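Local structure of isocitrate dehydrogenase [NAD] subunit 1, mitochondrial (Saccharomyces cerevisiae, 3BLX) at residues E[284-289]-E[333-338]; E[252-257]-E[274-279]. The protein catalyses, as part of an octamer with subunit 2, the NAD-dependent oxidative decarboxylation of isocitrate to 2-oxoglutarate in the citric acid cycle, and also binds RNA. One frame throughout, in Å; residues are numbered along the deposited sequence.

Contact 1 of 2, residues E[284-289]-E[333-338]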
loop_
_atom_site.group_PDB
_atom_site.type_symbol
_atom_site.label_atom_id
_atom_site.label_comp_id
_atom_site.label_asym_id
_atom_site.label_seq_id
_atom_site.Cartn_x
_atom_site.Cartn_y
_atom_site.Cartn_z
ATOM N N ASN E 284 -17.815 43.787 -15.624
ATOM C CA ASN E 284 -16.627 44.019 -16.434
ATOM C C ASN E 284 -15.664 45.082 -15.934
ATOM O O ASN E 284 -15.118 45.832 -16.740
ATOM C CB ASN E 284 -17.030 44.341 -17.865
ATOM C CG ASN E 284 -15.959 43.961 -18.864
ATOM O OD1 ASN E 284 -15.694 44.686 -19.832
ATOM N ND2 ASN E 284 -15.329 42.806 -18.634
ATOM N N VAL E 285 -15.428 45.140 -14.624
ATOM C CA VAL E 285 -14.533 46.162 -14.082
ATOM C C VAL E 285 -13.311 45.605 -13.349
ATOM O O VAL E 285 -12.364 46.352 -13.059
ATOM C CB VAL E 285 -15.283 47.145 -13.138
ATOM C CG1 VAL E 285 -16.332 47.908 -13.892
ATOM C CG2 VAL E 285 -15.915 46.408 -11.985
ATOM N N ALA E 286 -13.351 44.307 -13.038
ATOM C CA ALA E 286 -12.344 43.651 -12.187
ATOM C C ALA E 286 -10.943 43.548 -12.829
ATOM O O ALA E 286 -10.831 43.422 -14.036
ATOM C CB ALA E 286 -12.838 42.292 -11.785
ATOM N N ASN E 287 -9.887 43.628 -12.025
ATOM C CA ASN E 287 -8.534 43.489 -12.547
ATOM C C ASN E 287 -8.168 42.027 -12.748
ATOM O O ASN E 287 -8.182 41.260 -11.785
ATOM C CB ASN E 287 -7.528 44.143 -11.596
ATOM C CG ASN E 287 -6.198 44.426 -12.269
ATOM O OD1 ASN E 287 -5.968 44.006 -13.410
ATOM N ND2 ASN E 287 -5.313 45.141 -11.570
ATOM N N PRO E 288 -7.834 41.625 -14.000
ATOM C CA PRO E 288 -7.517 40.226 -14.324
ATOM C C PRO E 288 -6.044 39.906 -14.125
ATOM O O PRO E 288 -5.681 38.758 -14.301
ATOM C CB PRO E 288 -7.843 40.115 -15.812
ATOM C CG PRO E 288 -8.082 41.507 -16.283
ATOM C CD PRO E 288 -7.721 42.466 -15.196
ATOM N N THR E 289 -5.227 40.898 -13.774
ATOM C CA THR E 289 -3.777 40.729 -13.639
ATOM C C THR E 289 -3.327 39.520 -12.783
ATOM O O THR E 289 -2.456 38.757 -13.192
ATOM C CB THR E 289 -3.117 42.039 -13.104
ATOM O OG1 THR E 289 -3.383 43.098 -14.012
ATOM C CG2 THR E 289 -1.639 41.896 -12.970
ATOM N N SER E 333 -10.585 51.799 -17.765
ATOM C CA SER E 333 -10.999 50.793 -18.731
ATOM C C SER E 333 -11.590 49.544 -18.080
ATOM O O SER E 333 -11.315 49.238 -16.918
ATOM C CB SER E 333 -9.808 50.419 -19.599
ATOM O OG SER E 333 -8.989 51.562 -19.765
ATOM N N SER E 334 -12.410 48.835 -18.843
ATOM C CA SER E 334 -13.017 47.576 -18.407
ATOM C C SER E 334 -12.018 46.421 -18.495
ATOM O O SER E 334 -10.953 46.558 -19.105
ATOM C CB SER E 334 -14.216 47.248 -19.297
ATOM O OG SER E 334 -13.789 46.770 -20.564
ATOM N N THR E 335 -12.369 45.275 -17.914
ATOM C CA THR E 335 -11.432 44.159 -17.901
ATOM C C THR E 335 -11.201 43.721 -19.342
ATOM O O THR E 335 -10.090 43.407 -19.718
ATOM C CB THR E 335 -11.843 42.968 -16.942
ATOM O OG1 THR E 335 -12.173 41.800 -17.692
ATOM C CG2 THR E 335 -13.012 43.317 -16.053
ATOM N N THR E 336 -12.258 43.751 -20.143
ATOM C CA THR E 336 -12.192 43.466 -21.572
ATOM C C THR E 336 -11.231 44.383 -22.345
ATOM O O THR E 336 -10.451 43.916 -23.177
ATOM C CB THR E 336 -13.592 43.552 -22.191
ATOM O OG1 THR E 336 -14.201 42.265 -22.125
ATOM C CG2 THR E 336 -13.544 43.986 -23.648
ATOM N N ASP E 337 -11.284 45.685 -22.069
ATOM C CA ASP E 337 -10.380 46.630 -22.714
ATOM C C ASP E 337 -8.943 46.254 -22.393
ATOM O O ASP E 337 -8.074 46.227 -23.261
ATOM C CB ASP E 337 -10.652 48.071 -22.253
ATOM C CG ASP E 337 -12.003 48.611 -22.741
ATOM O OD1 ASP E 337 -12.541 48.084 -23.756
ATOM O OD2 ASP E 337 -12.527 49.563 -22.102
ATOM N N PHE E 338 -8.704 45.966 -21.126
ATOM C CA PHE E 338 -7.376 45.651 -20.635
ATOM C C PHE E 338 -6.863 44.386 -21.309
ATOM O O PHE E 338 -5.718 44.327 -21.748
ATOM C CB PHE E 338 -7.430 45.501 -19.110
ATOM C CG PHE E 338 -6.111 45.248 -18.473
ATOM C CD1 PHE E 338 -5.094 46.168 -18.581
ATOM C CD2 PHE E 338 -5.892 44.093 -17.745
ATOM C CE1 PHE E 338 -3.870 45.941 -17.982
ATOM C CE2 PHE E 338 -4.668 43.859 -17.146
ATOM C CZ PHE E 338 -3.657 44.783 -17.265
#

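Contact 2 of 2, residues E[252-257]-E[274-279]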
loop_
_atom_site.group_PDB
_atom_site.type_symbol
_atom_site.label_atom_id
_atom_site.label_comp_id
_atom_site.label_asym_id
_atom_site.label_seq_id
_atom_site.Cartn_x
_atom_site.Cartn_y
_atom_site.Cartn_z
ATOM N N GLY E 252 -0.277 47.484 -4.207
ATOM C CA GLY E 252 -1.402 48.102 -4.876
ATOM C C GLY E 252 -2.699 47.310 -4.913
ATOM O O GLY E 252 -3.615 47.627 -5.684
ATOM N N GLY E 253 -2.785 46.263 -4.098
ATOM C CA GLY E 253 -4.025 45.525 -3.949
ATOM C C GLY E 253 -4.014 44.100 -4.473
ATOM O O GLY E 253 -3.148 43.725 -5.253
ATOM N N PRO E 254 -5.020 43.321 -4.070
ATOM C CA PRO E 254 -5.216 41.901 -4.356
ATOM C C PRO E 254 -5.203 41.606 -5.840
ATOM O O PRO E 254 -4.870 40.496 -6.228
ATOM C CB PRO E 254 -6.634 41.632 -3.837
ATOM C CG PRO E 254 -6.967 42.761 -2.971
ATOM C CD PRO E 254 -6.222 43.930 -3.480
ATOM N N GLY E 255 -5.592 42.583 -6.650
ATOM C CA GLY E 255 -5.704 42.400 -8.083
ATOM C C GLY E 255 -4.379 42.206 -8.786
ATOM O O GLY E 255 -4.372 41.900 -9.963
ATOM N N LEU E 256 -3.270 42.347 -8.062
ATOM C CA LEU E 256 -1.922 42.278 -8.650
ATOM C C LEU E 256 -1.042 41.131 -8.140
ATOM O O LEU E 256 0.157 41.066 -8.456
ATOM C CB LEU E 256 -1.190 43.575 -8.364
ATOM C CG LEU E 256 -1.968 44.813 -8.792
ATOM C CD1 LEU E 256 -1.348 46.070 -8.185
ATOM C CD2 LEU E 256 -1.970 44.860 -10.280
ATOM N N VAL E 257 -1.645 40.236 -7.360
ATOM C CA VAL E 257 -0.919 39.212 -6.625
ATOM C C VAL E 257 -1.045 37.825 -7.210
ATOM O O VAL E 257 -2.097 37.205 -7.086
ATOM C CB VAL E 257 -1.488 39.092 -5.222
ATOM C CG1 VAL E 257 -0.709 38.029 -4.460
ATOM C CG2 VAL E 257 -1.436 40.432 -4.522
ATOM N N ARG E 274 -6.797 35.874 -2.922
ATOM C CA ARG E 274 -8.210 35.528 -2.974
ATOM C C ARG E 274 -9.095 36.755 -3.219
ATOM O O ARG E 274 -10.273 36.750 -2.875
ATOM C CB ARG E 274 -8.618 34.791 -1.696
ATOM C CG ARG E 274 -8.427 33.281 -1.764
ATOM C CD ARG E 274 -6.977 32.837 -1.636
ATOM N NE ARG E 274 -6.846 31.382 -1.777
ATOM C CZ ARG E 274 -6.957 30.510 -0.773
ATOM N NH1 ARG E 274 -7.197 30.949 0.459
ATOM N NH2 ARG E 274 -6.826 29.199 -0.999
ATOM N N HIS E 275 -8.513 37.795 -3.825
ATOM C CA HIS E 275 -9.213 39.046 -4.153
ATOM C C HIS E 275 -9.989 39.597 -2.962
ATOM O O HIS E 275 -11.085 40.149 -3.097
ATOM C CB HIS E 275 -10.139 38.857 -5.355
ATOM C CG HIS E 275 -9.449 38.969 -6.683
ATOM N ND1 HIS E 275 -9.878 39.829 -7.676
ATOM C CD2 HIS E 275 -8.366 38.326 -7.185
ATOM C CE1 HIS E 275 -9.088 39.709 -8.731
ATOM N NE2 HIS E 275 -8.166 38.802 -8.462
ATOM N N VAL E 276 -9.394 39.397 -1.797
ATOM C CA VAL E 276 -9.916 39.881 -0.535
ATOM C C VAL E 276 -10.633 41.231 -0.701
ATOM O O VAL E 276 -11.872 41.283 -0.777
ATOM C CB VAL E 276 -8.771 39.962 0.524
ATOM C CG1 VAL E 276 -8.671 38.649 1.356
ATOM C CG2 VAL E 276 -7.432 40.298 -0.160
ATOM N N GLY E 277 -9.855 42.310 -0.778
ATOM C CA GLY E 277 -10.416 43.646 -0.897
ATOM C C GLY E 277 -10.705 44.055 -2.333
ATOM O O GLY E 277 -10.813 45.257 -2.635
ATOM N N LEU E 278 -10.805 43.056 -3.216
ATOM C CA LEU E 278 -11.280 43.273 -4.582
ATOM C C LEU E 278 -12.797 43.286 -4.599
ATOM O O LEU E 278 -13.443 42.353 -5.097
ATOM C CB LEU E 278 -10.717 42.245 -5.568
ATOM C CG LEU E 278 -9.675 42.823 -6.536
ATOM C CD1 LEU E 278 -10.297 43.146 -7.897
ATOM C CD2 LEU E 278 -8.942 44.062 -5.953
ATOM N N ASP E 279 -13.340 44.352 -4.006
ATOM C CA ASP E 279 -14.746 44.708 -4.123
ATOM C C ASP E 279 -14.943 45.172 -5.566
ATOM O O ASP E 279 -15.100 44.341 -6.484
ATOM C CB ASP E 279 -15.131 45.849 -3.159
ATOM C CG ASP E 279 -14.545 45.681 -1.756
ATOM O OD1 ASP E 279 -13.570 44.914 -1.584
ATOM O OD2 ASP E 279 -15.061 46.337 -0.816
#

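Contact 1 of 2, residues E[284-289]-E[333-338]
With CG swung opposite its backbone N (chi1 -153°), Asn284 lays its amide along the first turn of helix 335-347, where Ser334 OG, set between its own backbone N and carbonyl carbon (chi1 75°), turns to meet it. OD1 of Asn284 takes a weak hydrogen bond from Ser334 OG at 2.9 Å. The backbone fastens the same corner, for Thr335 N donates to Asn284 O over 3.0 Å, and the CG2 methyl of Thr335 lies against the loop backbone from Asn284 to Ala286. Ser334 is the N-cap, and with Asp337 it forms a capping box: Asp337 N gives a hydrogen bond to Ser334 OG, while the return bond from Ser334 N to Asp337 OD2 is weak. One hydroxyl thus caps the helix and, more weakly, gives its own bond to the loop. Farther along, CG of Pro288 brushes Thr335 CB (4.1 Å) and CD comes within 3.5 Å of Phe338 CD2, the ring being met obliquely. Thr289 OG1 lies 3.5 Å from Phe338 CE2, its side chain running roughly at right angles to the phenylalanine. A second capping bond, from Thr289 N to Asn287 OD1, lies where helix 289-302 begins; Thr289 OG1 also donates to OD1, from the same face of the amide plane. Asp328 receives a hydrogen bond from Asn287 ND2, and helix 306-320 packs on Phe338 through Thr318 and Ile319.

Contact 2 of 2, residues E[252-257]-E[274-279]
Pro254 presses its ring into the bend made by residues 275-278, its CB, CG and CD together touching four successive residues. CB sits 3.7 Å from His275 CA, at the point where the two backbones come closest. CG comes up beside the amide N of Gly277, 3.7 Å away, and also meets a methyl of Val276, whose CG2 is 3.8 Å from it. CD faces Leu278, touching its CD2 at 3.7 Å. That same methyl reaches past the proline to lie 3.7 Å from Gly255 N, so one branch of the leucine spans two successive residues. The imidazole of His275 approaches Gly255 obliquely, with CE1 4.4 Å from Gly255 CA, a looser touch than those of the proline.

Both partners are tight turns. Gly252 ends helix 237-251 in a Schellman motif, and Pro254 opens the short 3-10 segment that leads toward strand 258-262. In the other segment, Leu278 N bonds back to His275 O at 2.9 Å, and Leu278 is the centre of an inverse gamma turn. The packing extends beyond the chain: Leu226 of the neighbouring subunit 2 rests on Pro254, and Asn223 of that subunit on Val276. Val276 also touches Asn245 of helix 237-251, and its side chain is about 9 Å from that of Arg129, which by similarity binds substrate. This places the turn near what is probably a ligand-binding region and against the partner subunit.

What joins the two turns is carbon packing: Pro254 packs against the valine and leucine methyls and the backbone of 275-277, with neither a hydrogen bond nor a salt bridge between the segments, implying that their fit depends on shape, while the backbone bonds inside each turn fix its form.

Followed from the N terminus, the chain leaves helix 237-251 and enters contact 2, whose second segment begins 17 residues after the first ends, once strands 258-262 and 267-269 have been laid down. Only then does contact 1 open, just ahead of helix 289-302; it closes at the start of helix 335-347 after the chain has passed through helices 289-302 and 306-320. The two loops therefore follow in series, neither nested nor crossed. Their centres lie about 13 Å apart, and they touch: Thr289 CB packs 3.4 Å from Gly255 O, and Asn287 meets both His275 and Leu256. Through this junction the strand connections are joined to the C-terminal helices.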